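Local structure of arsenate reductase (ArsC) (Archaeoglobus fulgidus, 1Y1L) at residues I7-T10 against A11-M15; E38-E42 against T43-L47; V76-E79 against S80-V83. The protein is probably an arsenate reductase for arsenical resistance, built on the low molecular weight phosphotyrosine phosphatase fold and captured here in an oxidised form. All blocks are in the same frame, centred on the assembly; numbering follows the deposited sequence.

Contact 1: I7-T10 against A11-M15. With CD (cadmium ion), chain E.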
loop_
_atom_site.group_PDB
_atom_site.type_symbol
_atom_site.label_atom_id
_atom_site.label_comp_id
_atom_site.label_asym_id
_atom_site.label_seq_id
_atom_site.Cartn_x
_atom_site.Cartn_y
_atom_site.Cartn_z
ATOM N N ILE A 7 -7.020 -11.965 9.040
ATOM C CA ILE A 7 -7.226 -11.143 10.216
ATOM C C ILE A 7 -7.154 -11.950 11.498
ATOM O O ILE A 7 -6.111 -12.055 12.119
ATOM C CB ILE A 7 -8.580 -10.421 10.189
ATOM C CG1 ILE A 7 -8.680 -9.481 8.992
ATOM C CG2 ILE A 7 -8.788 -9.659 11.486
ATOM C CD1 ILE A 7 -10.046 -8.850 8.859
ATOM N N HIS A 8 -8.286 -12.516 11.886
ATOM C CA HIS A 8 -8.401 -13.274 13.118
ATOM C C HIS A 8 -7.685 -14.649 13.213
ATOM O O HIS A 8 -7.444 -15.131 14.314
ATOM C CB HIS A 8 -9.871 -13.289 13.533
ATOM C CG HIS A 8 -10.813 -13.787 12.459
ATOM N ND1 HIS A 8 -11.926 -14.547 12.748
ATOM C CD2 HIS A 8 -10.809 -13.641 11.111
ATOM C CE1 HIS A 8 -12.539 -14.877 11.628
ATOM N NE2 HIS A 8 -11.888 -14.328 10.621
ATOM N N ASN A 9 -7.255 -15.217 12.083
ATOM C CA ASN A 9 -6.537 -16.515 12.059
ATOM C C ASN A 9 -7.211 -17.671 12.809
ATOM O O ASN A 9 -6.678 -18.199 13.795
ATOM C CB ASN A 9 -5.098 -16.364 12.577
ATOM C CG ASN A 9 -4.331 -17.696 12.600
ATOM O OD1 ASN A 9 -3.396 -17.876 13.383
ATOM N ND2 ASN A 9 -4.749 -18.643 11.762
ATOM N N THR A 10 -8.343 -18.124 12.296
ATOM C CA THR A 10 -9.063 -19.200 12.956
ATOM C C THR A 10 -9.534 -20.260 11.961
ATOM O O THR A 10 -9.618 -21.441 12.299
ATOM C CB THR A 10 -10.270 -18.629 13.732
ATOM O OG1 THR A 10 -9.823 -17.733 14.761
ATOM C CG2 THR A 10 -11.055 -19.720 14.374
ATOM N N ALA A 11 -9.795 -19.842 10.724
ATOM C CA ALA A 11 -10.275 -20.751 9.693
ATOM C C ALA A 11 -9.445 -20.795 8.409
ATOM O O ALA A 11 -8.599 -21.675 8.245
ATOM C CB ALA A 11 -11.718 -20.425 9.360
ATOM N N ARG A 12 -9.746 -19.885 7.482
ATOM C CA ARG A 12 -9.065 -19.803 6.187
ATOM C C ARG A 12 -7.546 -19.903 6.278
ATOM O O ARG A 12 -6.914 -20.674 5.561
ATOM C CB ARG A 12 -9.450 -18.508 5.472
ATOM C CG ARG A 12 -10.933 -18.272 5.445
ATOM C CD ARG A 12 -11.376 -17.415 4.278
ATOM N NE ARG A 12 -11.040 -15.999 4.410
ATOM C CZ ARG A 12 -11.357 -15.225 5.446
ATOM N NH1 ARG A 12 -11.012 -13.944 5.446
ATOM N NH2 ARG A 12 -11.985 -15.729 6.499
ATOM N N SER A 13 -6.964 -19.091 7.143
ATOM C CA SER A 13 -5.531 -19.077 7.331
ATOM C C SER A 13 -5.088 -20.499 7.547
ATOM O O SER A 13 -4.237 -21.030 6.836
ATOM C CB SER A 13 -5.218 -18.259 8.575
ATOM O OG SER A 13 -6.127 -17.172 8.684
ATOM N N VAL A 14 -5.749 -21.130 8.497
ATOM C CA VAL A 14 -5.455 -22.497 8.858
ATOM C C VAL A 14 -5.759 -23.503 7.757
ATOM O O VAL A 14 -5.092 -24.520 7.662
ATOM C CB VAL A 14 -6.233 -22.901 10.112
ATOM C CG1 VAL A 14 -5.808 -24.287 10.558
ATOM C CG2 VAL A 14 -6.030 -21.863 11.220
ATOM N N MET A 15 -6.809 -23.267 6.984
ATOM C CA MET A 15 -7.156 -24.195 5.921
ATOM C C MET A 15 -6.071 -24.224 4.863
ATOM O O MET A 15 -5.565 -25.295 4.523
ATOM C CB MET A 15 -8.499 -23.837 5.266
ATOM C CG MET A 15 -9.732 -24.101 6.130
ATOM S SD MET A 15 -11.289 -23.581 5.346
ATOM C CE MET A 15 -12.427 -24.819 5.918
HETATM CD CD CD E . -12.698 -12.568 11.998
#
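N9 meets S13 and V14 in a local, buried contact between the P-loop and the first turn of helix 12-21, where the chain leaves strand 2-6. The sequence fits the signature of this phosphatase family, a cysteine followed after five residues by arginine and serine: the cysteine just precedes I7, and R12 and S13 close it. With CG of N9 opposite the backbone N (chi1 179°), the amide reaches the start of the helix. N9 ND2 lies 3.2 Å from S13 CB and 3.5 Å from V14 CG2, while N9 OD1 accepts from the backbone N of R60. The same V14 methyl packs at 3.8 Å from T10 O. A11 is the N-cap residue, and its O accepts from M15 N at 2.7 Å.

Cadmium is assigned to H8 ND1 and NE2, with E35 OE2 of the second subunit as a further ligand. All five ring atoms come similarly close to the ion, so the detail of its binding is doubtful. R12 NH2 approaches H8 NE2 only to 4.4 Å, obliquely; R12 NH1 forms a salt bridge with E78.

N9 and S13 pack against strand 29-33, A11 and M15 against helix 42-49, and R12 and M15 against helix 106-121.

Contact 2: E38-E42 against T43-L47; sequences ERVDE and TVKRL
An N-terminal helix cap is formed by D41 and T43 where the loop after strand 29-33 enters helix 42-49. D41 OD1 takes the backbone N-H of T43 at 2.8 Å with its anti lone pair, the N-H...O angle being 151°. T43 OG1 stands 3.0 Å from the same D41 OD1, the two side chains lying side by side and pointing the same way. This hydroxyl also has D103 OD1 as a partner, and D41 OD2 is hydrogen-bonded to the hydroxyl of Y107, so both carboxylate oxygens of the cap are engaged. A negative charge here would probably be stabilised by the helix dipole.

D41 CB also rests 3.4 Å from V44 CG2, the two side chains crossing at about a right angle. The backbone begins its helical bonding at once: K45 N donates almost straight to D41 O (3.2 Å, 170°), and R46 N donates to E42 O at 3.1 Å.

K45 leaves the helix with CG between its backbone N and carbonyl carbon (chi1 58°), which sends it back alongside E42. K45 NZ makes a weak salt bridge with E42 OE2 at 3.4 Å, and K45 CE passes 3.6 Å from V40 O. V40 itself packs on A55 and P59. A side-chain acceptor at the N-cap binding the N-H two residues on is an Asx turn, a usual form of aspartate N-cap.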
loop_
_atom_site.group_PDB
_atom_site.type_symbol
_atom_site.label_atom_id
_atom_site.label_comp_id
_atom_site.label_asym_id
_atom_site.label_seq_id
_atom_site.Cartn_x
_atom_site.Cartn_y
_atom_site.Cartn_z
ATOM N N GLU A 38 -8.575 -16.987 20.478
ATOM C CA GLU A 38 -8.340 -18.074 21.426
ATOM C C GLU A 38 -8.338 -19.473 20.807
ATOM O O GLU A 38 -7.441 -20.278 21.077
ATOM C CB GLU A 38 -9.398 -18.038 22.543
ATOM C CG GLU A 38 -10.039 -16.661 22.823
ATOM C CD GLU A 38 -9.202 -15.752 23.726
ATOM O OE1 GLU A 38 -8.226 -15.141 23.240
ATOM O OE2 GLU A 38 -9.545 -15.627 24.923
ATOM N N ARG A 39 -9.346 -19.754 19.980
ATOM C CA ARG A 39 -9.505 -21.075 19.365
ATOM C C ARG A 39 -9.551 -21.161 17.846
ATOM O O ARG A 39 -10.004 -20.240 17.175
ATOM C CB ARG A 39 -10.783 -21.739 19.914
ATOM C CG ARG A 39 -12.084 -20.874 19.875
ATOM C CD ARG A 39 -12.513 -20.447 18.450
ATOM N NE ARG A 39 -13.890 -19.944 18.353
ATOM C CZ ARG A 39 -14.356 -19.197 17.349
ATOM N NH1 ARG A 39 -15.624 -18.803 17.344
ATOM N NH2 ARG A 39 -13.551 -18.810 16.367
ATOM N N VAL A 40 -9.094 -22.285 17.308
ATOM C CA VAL A 40 -9.167 -22.493 15.868
ATOM C C VAL A 40 -10.581 -23.008 15.646
ATOM O O VAL A 40 -11.103 -23.779 16.457
ATOM C CB VAL A 40 -8.120 -23.510 15.366
ATOM C CG1 VAL A 40 -8.489 -24.026 13.988
ATOM C CG2 VAL A 40 -6.774 -22.838 15.281
ATOM N N ASP A 41 -11.207 -22.548 14.572
ATOM C CA ASP A 41 -12.578 -22.919 14.254
ATOM C C ASP A 41 -12.811 -24.407 14.338
ATOM O O ASP A 41 -12.005 -25.205 13.852
ATOM C CB ASP A 41 -13.012 -22.405 12.864
ATOM C CG ASP A 41 -14.500 -22.147 12.876
ATOM O OD1 ASP A 41 -15.285 -23.113 12.900
ATOM O OD2 ASP A 41 -14.885 -20.963 12.874
ATOM N N GLU A 42 -13.926 -24.762 14.968
ATOM C CA GLU A 42 -14.307 -26.153 15.138
ATOM C C GLU A 42 -14.838 -26.734 13.828
ATOM O O GLU A 42 -14.699 -27.933 13.579
ATOM C CB GLU A 42 -15.339 -26.280 16.256
ATOM C CG GLU A 42 -14.884 -25.670 17.587
ATOM C CD GLU A 42 -13.588 -26.283 18.136
ATOM O OE1 GLU A 42 -13.433 -27.526 18.090
ATOM O OE2 GLU A 42 -12.727 -25.518 18.630
ATOM N N THR A 43 -15.441 -25.889 12.995
ATOM C CA THR A 43 -15.961 -26.344 11.713
ATOM C C THR A 43 -14.803 -26.740 10.829
ATOM O O THR A 43 -14.879 -27.712 10.065
ATOM C CB THR A 43 -16.706 -25.242 10.997
ATOM O OG1 THR A 43 -17.670 -24.683 11.891
ATOM C CG2 THR A 43 -17.411 -25.791 9.766
ATOM N N VAL A 44 -13.741 -25.944 10.926
ATOM C CA VAL A 44 -12.529 -26.150 10.148
ATOM C C VAL A 44 -11.783 -27.414 10.525
ATOM O O VAL A 44 -11.440 -28.216 9.653
ATOM C CB VAL A 44 -11.564 -24.964 10.284
ATOM C CG1 VAL A 44 -10.295 -25.232 9.487
ATOM C CG2 VAL A 44 -12.226 -23.706 9.778
ATOM N N LYS A 45 -11.485 -27.560 11.810
ATOM C CA LYS A 45 -10.759 -28.735 12.255
ATOM C C LYS A 45 -11.535 -30.004 11.958
ATOM O O LYS A 45 -10.941 -31.065 11.763
ATOM C CB LYS A 45 -10.389 -28.640 13.737
ATOM C CG LYS A 45 -11.531 -28.453 14.674
ATOM C CD LYS A 45 -11.048 -28.463 16.112
ATOM C CE LYS A 45 -10.188 -27.259 16.420
ATOM N NZ LYS A 45 -9.865 -27.177 17.869
ATOM N N ARG A 46 -12.862 -29.882 11.936
ATOM C CA ARG A 46 -13.744 -31.001 11.645
ATOM C C ARG A 46 -13.600 -31.278 10.168
ATOM O O ARG A 46 -13.353 -32.406 9.758
ATOM C CB ARG A 46 -15.203 -30.639 11.954
ATOM C CG ARG A 46 -16.227 -31.637 11.396
ATOM C CD ARG A 46 -17.586 -30.988 11.214
ATOM N NE ARG A 46 -18.454 -31.742 10.304
ATOM C CZ ARG A 46 -19.359 -31.190 9.490
ATOM N NH1 ARG A 46 -20.102 -31.959 8.704
ATOM N NH2 ARG A 46 -19.523 -29.870 9.446
ATOM N N LEU A 47 -13.777 -30.232 9.375
ATOM C CA LEU A 47 -13.675 -30.327 7.928
ATOM C C LEU A 47 -12.321 -30.854 7.428
ATOM O O LEU A 47 -12.250 -31.559 6.415
ATOM C CB LEU A 47 -13.989 -28.958 7.313
ATOM C CG LEU A 47 -15.405 -28.726 6.767
ATOM C CD1 LEU A 47 -16.436 -29.409 7.610
ATOM C CD2 LEU A 47 -15.666 -27.237 6.688
#

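Contact 3: V76-E79 against S80-V83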
loop_
_atom_site.group_PDB
_atom_site.type_symbol
_atom_site.label_atom_id
_atom_site.label_comp_id
_atom_site.label_asym_id
_atom_site.label_seq_id
_atom_site.Cartn_x
_atom_site.Cartn_y
_atom_site.Cartn_z
ATOM N N VAL A 76 -4.795 -13.397 2.820
ATOM C CA VAL A 76 -6.195 -13.688 2.540
ATOM C C VAL A 76 -7.017 -12.468 2.949
ATOM O O VAL A 76 -7.328 -12.274 4.135
ATOM C CB VAL A 76 -6.686 -14.949 3.290
ATOM C CG1 VAL A 76 -8.165 -15.132 3.085
ATOM C CG2 VAL A 76 -5.969 -16.172 2.767
ATOM N N CYS A 77 -7.307 -11.621 1.962
ATOM C CA CYS A 77 -8.069 -10.389 2.160
ATOM C C CYS A 77 -9.597 -10.561 2.118
ATOM O O CYS A 77 -10.121 -11.578 1.644
ATOM C CB CYS A 77 -7.701 -9.365 1.059
ATOM S SG CYS A 77 -5.952 -9.542 0.580
ATOM N N GLU A 78 -10.294 -9.546 2.627
ATOM C CA GLU A 78 -11.754 -9.511 2.675
ATOM C C GLU A 78 -12.299 -9.013 1.332
ATOM O O GLU A 78 -11.550 -8.889 0.363
ATOM C CB GLU A 78 -12.200 -8.561 3.787
ATOM C CG GLU A 78 -11.621 -8.866 5.160
ATOM C CD GLU A 78 -12.482 -9.814 5.971
ATOM O OE1 GLU A 78 -12.279 -11.041 5.866
ATOM O OE2 GLU A 78 -13.360 -9.330 6.723
ATOM N N GLU A 79 -13.595 -8.707 1.281
ATOM C CA GLU A 79 -14.213 -8.210 0.046
ATOM C C GLU A 79 -13.579 -6.900 -0.433
ATOM O O GLU A 79 -13.532 -6.627 -1.642
ATOM C CB GLU A 79 -15.726 -8.001 0.225
ATOM C CG GLU A 79 -16.458 -7.662 -1.085
ATOM C CD GLU A 79 -17.872 -7.127 -0.876
ATOM O OE1 GLU A 79 -18.138 -5.978 -1.298
ATOM O OE2 GLU A 79 -18.720 -7.853 -0.304
ATOM N N SER A 80 -13.090 -6.099 0.508
ATOM C CA SER A 80 -12.480 -4.823 0.171
ATOM C C SER A 80 -11.615 -4.262 1.291
ATOM O O SER A 80 -11.745 -3.094 1.668
ATOM C CB SER A 80 -13.560 -3.808 -0.232
ATOM O OG SER A 80 -14.610 -3.731 0.726
ATOM N N SER A 81 -10.700 -5.078 1.795
ATOM C CA SER A 81 -9.825 -4.618 2.858
ATOM C C SER A 81 -8.626 -5.520 3.067
ATOM O O SER A 81 -8.522 -6.235 4.068
ATOM C CB SER A 81 -10.609 -4.423 4.155
ATOM O OG SER A 81 -11.464 -5.520 4.395
ATOM N N CYS A 82 -7.729 -5.497 2.088
ATOM C CA CYS A 82 -6.510 -6.289 2.140
ATOM C C CYS A 82 -5.514 -5.614 3.066
ATOM O O CYS A 82 -5.079 -4.487 2.818
ATOM C CB CYS A 82 -5.901 -6.407 0.743
ATOM S SG CYS A 82 -4.950 -7.954 0.619
ATOM N N VAL A 83 -5.190 -6.298 4.155
ATOM C CA VAL A 83 -4.235 -5.787 5.124
ATOM C C VAL A 83 -2.809 -5.872 4.544
ATOM O O VAL A 83 -2.486 -6.800 3.797
ATOM C CB VAL A 83 -4.355 -6.568 6.464
ATOM C CG1 VAL A 83 -4.175 -8.057 6.235
ATOM C CG2 VAL A 83 -3.361 -6.046 7.478
#
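C77 and C82 are joined covalently, closing a short ring of chain at the end of strand 73-77. The C77 SG to C82 SG bond is 1.9 Å in the model. The two sulfurs leave their backbones differently: C77 SG lies beside its own backbone N, whereas C82 SG lies opposite the backbone N (chi1 -152°). The torsion about the S-S bond is modelled at -14°, and at this resolution little should be read into it. Carbon packing accompanies the bridge, with C77 CB 3.5 Å from C82 CA.

The protein is in its oxidised form, and the arrangement is consistent with the redox chemistry of arsenate reductases on this fold. In relatives coupled to thioredoxin, a pair of cysteines in the segment following the third strand of the parallel sheet ends the catalytic cycle as a disulfide. Here that strand is 73-77, and it lies between strands 2-6 and 91-95.

Packing within the turn brings S81 against E78. S81 OG comes up beside the root of the E78 side chain, 3.2 Å from E78 CB and 3.4 Å from E78 CG. The E78 chain then bends and carries its carboxylate away from the turn, toward the P-loop. Both cysteine side chains pack on R93 of strand 91-95.

Polar links run outward from the turn. E78 O accepts from H95 ND1, on the neighbouring strand 91-95, and the backbone of C77 is hydrogen-bonded to I96.

At the interface with the second subunit, E78 and S81 pack on V34 of that subunit, S80 on its D63, and V83 on its S81. A cadmium ion lies about 5 Å from the side chain of C82.

In the fold
The three contacts follow one another along the chain without overlap. Contact 1 follows strand 2-6 directly, contact 2 starts helix 42-49, and contact 3 takes in the end of the adjacent strand 73-77 of the parallel sheet and the loop after it. The centre of contact 1 is about 9 Å from that of contact 2 and about 13 Å from that of contact 3. It touches both, through a probable backbone bond from D41 N to T10 O on one side and through the R12 to E78 salt bridge, with packing of I7, on the other; contacts 2 and 3 stay about 12 Å apart at their nearest atoms. The P-loop thus lies between the helix cap and the disulfide.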